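Local structure of pyridoxamine 5'-phosphate oxidase-related, FMN-binding protein (Mycobacterium smegmatis, 6ECI) at residues L47-E52 with T112-V117. The protein binds flavin-adenine dinucleotide and probably sequesters it, helping the mycobacterium to withstand hypoxic and oxidative stress. Numbering follows the deposited sequence.
With FAD (flavin-adenine dinucleotide), chain U.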
loop_
_atom_site.group_PDB
_atom_site.type_symbol
_atom_site.label_atom_id
_atom_site.label_comp_id
_atom_site.label_asym_id
_atom_site.label_seq_id
_atom_site.Cartn_x
_atom_site.Cartn_y
_atom_site.Cartn_z
ATOM N N LEU B 47 -12.059 6.142 7.526
ATOM C CA LEU B 47 -11.713 7.271 8.379
ATOM C C LEU B 47 -10.245 7.223 8.775
ATOM O O LEU B 47 -9.717 6.162 9.116
ATOM C CB LEU B 47 -12.580 7.278 9.638
ATOM C CG LEU B 47 -12.211 8.325 10.689
ATOM C CD1 LEU B 47 -12.503 9.729 10.184
ATOM C CD2 LEU B 47 -12.950 8.058 11.982
ATOM N N PHE B 48 -9.590 8.381 8.735
ATOM C CA PHE B 48 -8.226 8.495 9.224
ATOM C C PHE B 48 -7.969 9.928 9.667
ATOM O O PHE B 48 -8.734 10.846 9.359
ATOM C CB PHE B 48 -7.206 8.061 8.167
ATOM C CG PHE B 48 -7.182 8.929 6.939
ATOM C CD1 PHE B 48 -8.142 8.783 5.950
ATOM C CD2 PHE B 48 -6.180 9.870 6.760
ATOM C CE1 PHE B 48 -8.112 9.571 4.813
ATOM C CE2 PHE B 48 -6.145 10.659 5.626
ATOM C CZ PHE B 48 -7.110 10.508 4.651
ATOM N N ARG B 49 -6.883 10.105 10.411
ATOM C CA ARG B 49 -6.435 11.413 10.854
ATOM C C ARG B 49 -5.221 11.839 10.043
ATOM O O ARG B 49 -4.427 11.008 9.592
ATOM C CB ARG B 49 -6.098 11.412 12.348
ATOM C CG ARG B 49 -7.292 11.756 13.220
ATOM C CD ARG B 49 -7.046 11.541 14.707
ATOM N NE ARG B 49 -5.636 11.416 15.070
ATOM C CZ ARG B 49 -4.861 12.440 15.418
ATOM N NH1 ARG B 49 -5.356 13.670 15.439
ATOM N NH2 ARG B 49 -3.592 12.238 15.745
ATOM N N THR B 50 -5.091 13.144 9.855
ATOM C CA THR B 50 -4.042 13.719 9.033
ATOM C C THR B 50 -3.214 14.675 9.878
ATOM O O THR B 50 -3.744 15.364 10.757
ATOM C CB THR B 50 -4.646 14.425 7.806
ATOM O OG1 THR B 50 -4.166 13.804 6.607
ATOM C CG2 THR B 50 -4.315 15.908 7.788
ATOM N N ALA B 51 -1.906 14.677 9.640
ATOM C CA ALA B 51 -0.994 15.567 10.341
ATOM C C ALA B 51 -0.864 16.858 9.547
ATOM O O ALA B 51 -0.749 16.830 8.317
ATOM C CB ALA B 51 0.371 14.907 10.541
ATOM N N GLU B 52 -0.901 17.986 10.249
ATOM C CA GLU B 52 -0.975 19.277 9.582
ATOM C C GLU B 52 0.378 19.680 9.007
ATOM O O GLU B 52 1.431 19.242 9.473
ATOM C CB GLU B 52 -1.490 20.342 10.549
ATOM C CG GLU B 52 -2.898 20.876 10.226
ATOM C CD GLU B 52 -2.942 21.804 9.008
ATOM O OE1 GLU B 52 -2.024 21.749 8.164
ATOM O OE2 GLU B 52 -3.895 22.623 8.928
ATOM N N THR B 112 -6.381 18.084 15.549
ATOM C CA THR B 112 -7.129 17.044 14.872
ATOM C C THR B 112 -7.467 17.509 13.462
ATOM O O THR B 112 -7.682 18.702 13.218
ATOM C CB THR B 112 -8.381 16.656 15.675
ATOM O OG1 THR B 112 -8.790 15.324 15.335
ATOM C CG2 THR B 112 -9.531 17.638 15.462
ATOM N N HIS B 113 -7.456 16.562 12.525
ATOM C CA HIS B 113 -7.850 16.812 11.139
ATOM C C HIS B 113 -8.401 15.487 10.624
ATOM O O HIS B 113 -7.666 14.676 10.059
ATOM C CB HIS B 113 -6.693 17.324 10.293
ATOM C CG HIS B 113 -7.128 17.908 8.985
ATOM N ND1 HIS B 113 -6.301 18.679 8.197
ATOM C CD2 HIS B 113 -8.317 17.845 8.337
ATOM C CE1 HIS B 113 -6.959 19.062 7.116
ATOM N NE2 HIS B 113 -8.184 18.568 7.177
ATOM N N TRP B 114 -9.696 15.279 10.833
ATOM C CA TRP B 114 -10.347 14.045 10.423
ATOM C C TRP B 114 -10.656 14.082 8.933
ATOM O O TRP B 114 -11.190 15.071 8.425
ATOM C CB TRP B 114 -11.635 13.828 11.214
ATOM C CG TRP B 114 -11.448 13.728 12.694
ATOM C CD1 TRP B 114 -11.594 14.729 13.610
ATOM C CD2 TRP B 114 -11.087 12.557 13.432
ATOM N NE1 TRP B 114 -11.344 14.253 14.874
ATOM C CE2 TRP B 114 -11.028 12.922 14.792
ATOM C CE3 TRP B 114 -10.803 11.236 13.075
ATOM C CZ2 TRP B 114 -10.698 12.014 15.795
ATOM C CZ3 TRP B 114 -10.475 10.336 14.072
ATOM C CH2 TRP B 114 -10.425 10.728 15.415
ATOM N N VAL B 115 -10.321 13.000 8.238
ATOM C CA VAL B 115 -10.599 12.852 6.816
ATOM C C VAL B 115 -11.283 11.509 6.604
ATOM O O VAL B 115 -10.965 10.526 7.283
ATOM C CB VAL B 115 -9.309 12.949 5.971
ATOM C CG1 VAL B 115 -9.635 12.942 4.483
ATOM C CG2 VAL B 115 -8.515 14.189 6.343
ATOM N N ARG B 116 -12.232 11.470 5.672
ATOM C CA ARG B 116 -12.897 10.236 5.276
ATOM C C ARG B 116 -12.749 10.042 3.777
ATOM O O ARG B 116 -12.885 10.993 3.002
ATOM C CB ARG B 116 -14.387 10.244 5.629
ATOM C CG ARG B 116 -14.712 10.132 7.104
ATOM C CD ARG B 116 -16.216 9.989 7.297
ATOM N NE ARG B 116 -16.641 10.317 8.653
ATOM C CZ ARG B 116 -16.684 9.449 9.660
ATOM N NH1 ARG B 116 -16.325 8.184 9.472
ATOM N NH2 ARG B 116 -17.088 9.848 10.858
ATOM N N VAL B 117 -12.474 8.808 3.370
ATOM C CA VAL B 117 -12.510 8.438 1.961
ATOM C C VAL B 117 -13.933 7.985 1.662
ATOM O O VAL B 117 -14.343 6.892 2.061
ATOM C CB VAL B 117 -11.490 7.344 1.631
ATOM C CG1 VAL B 117 -11.586 6.963 0.161
ATOM C CG2 VAL B 117 -10.089 7.813 1.963
HETATM P PA FAD U . 7.417 14.588 2.224
HETATM O O1A FAD U . 8.496 15.309 2.945
HETATM O O2A FAD U . 6.519 15.454 1.333
HETATM O O5B FAD U . 7.981 13.385 1.374
HETATM C C5B FAD U . 9.137 13.536 0.526
HETATM C C4B FAD U . 9.515 12.170 0.010
HETATM O O4B FAD U . 9.711 11.278 1.126
HETATM C C3B FAD U . 8.458 11.488 -0.848
HETATM O O3B FAD U . 8.555 11.896 -2.208
HETATM C C2B FAD U . 8.795 10.003 -0.669
HETATM O O2B FAD U . 9.759 9.527 -1.601
HETATM C C1B FAD U . 9.337 9.959 0.765
HETATM N N9A FAD U . 8.362 9.473 1.730
HETATM C C8A FAD U . 7.340 10.182 2.305
HETATM N N7A FAD U . 6.600 9.483 3.129
HETATM C C5A FAD U . 7.172 8.215 3.086
HETATM C C6A FAD U . 6.850 7.013 3.740
HETATM N N6A FAD U . 5.840 6.876 4.600
HETATM N N1A FAD U . 7.626 5.936 3.478
HETATM C C2A FAD U . 8.643 6.067 2.624
HETATM N N3A FAD U . 9.036 7.148 1.948
HETATM C C4A FAD U . 8.251 8.201 2.229
HETATM N N1 FAD U . 0.341 10.258 8.297
HETATM C C2 FAD U . -0.898 10.724 8.624
HETATM O O2 FAD U . -1.235 11.888 8.379
HETATM N N3 FAD U . -1.805 9.882 9.245
HETATM C C4 FAD U . -1.588 8.562 9.585
HETATM O O4 FAD U . -2.475 7.913 10.137
HETATM C C4X FAD U . -0.266 8.076 9.233
HETATM N N5 FAD U . 0.030 6.837 9.518
HETATM C C5X FAD U . 1.293 6.374 9.178
HETATM C C6 FAD U . 1.627 5.054 9.473
HETATM C C7 FAD U . 2.880 4.542 9.153
HETATM C C7M FAD U . 3.205 3.111 9.489
HETATM C C8 FAD U . 3.824 5.367 8.518
HETATM C C8M FAD U . 5.190 4.845 8.163
HETATM C C9 FAD U . 3.495 6.687 8.223
HETATM C C9A FAD U . 2.241 7.192 8.546
HETATM N N10 FAD U . 1.877 8.523 8.257
HETATM C C10 FAD U . 0.630 8.999 8.587
HETATM C "C1'" FAD U . 2.820 9.431 7.595
HETATM C "C2'" FAD U . 2.468 9.693 6.136
HETATM O "O2'" FAD U . 3.019 8.672 5.304
HETATM C "C3'" FAD U . 3.022 11.057 5.723
HETATM O "O3'" FAD U . 1.967 11.903 5.281
HETATM C "C4'" FAD U . 4.079 10.957 4.630
HETATM O "O4'" FAD U . 5.277 10.485 5.245
HETATM C "C5'" FAD U . 4.296 12.262 3.889
HETATM O "O5'" FAD U . 4.670 13.286 4.834
HETATM P P FAD U . 5.630 14.469 4.428
HETATM O O1P FAD U . 6.577 14.777 5.592
HETATM O O2P FAD U . 4.872 15.635 3.921
HETATM O O3P FAD U . 6.489 13.827 3.259
#
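The FAD pocket of this split-barrel FMN-binding fold takes part of its wall from the end of strand 46-49, paired antiparallel here with strand 114-117. Phe48 and Val115 form a hydrogen-bonded pair, Phe48 N to Val115 O and Val115 N to Phe48 O both measuring 2.9 Å and nearly straight. Beyond them Thr50 N reaches His113 O at 3.0 Å, a more bent bond. Arg49 O accepts from FAD N3 at 2.9 Å and Ala51 N donates to FAD O2 at 3.1 Å; these bonds use main-chain atoms, while Ser79 and Thr123 of the second subunit also bond the FAD. On one face of the sheet, Val115 CB lies over the Phe48 ring, 3.9 Å from its centroid, a CH-pi contact suited to a branched apolar residue. Past the strand ends, Thr50 CG2 lies 3.4 Å from His113 ND1. On the other face Trp114 offers a broad flat surface to the Arg49 methylenes, CG 3.7 Å from the six-membered ring centroid. Arg49 bends at chi3 (16°), its guanidinium plane 67° from the indole; NH1 bonds Lys111 O, and the group makes a cation-pi contact with Trp106. Leu47, with its branched end, packs CD1 against Trp114 CE3 (3.7 Å) and over the Arg116 guanidinium, whose NE forms a salt bridge with Asp94. Helix 92-99 packs against Leu47 and Trp114, helix 55-60 against Phe48 and Thr50, and strand 77-88 continues the sheet beyond 114-117.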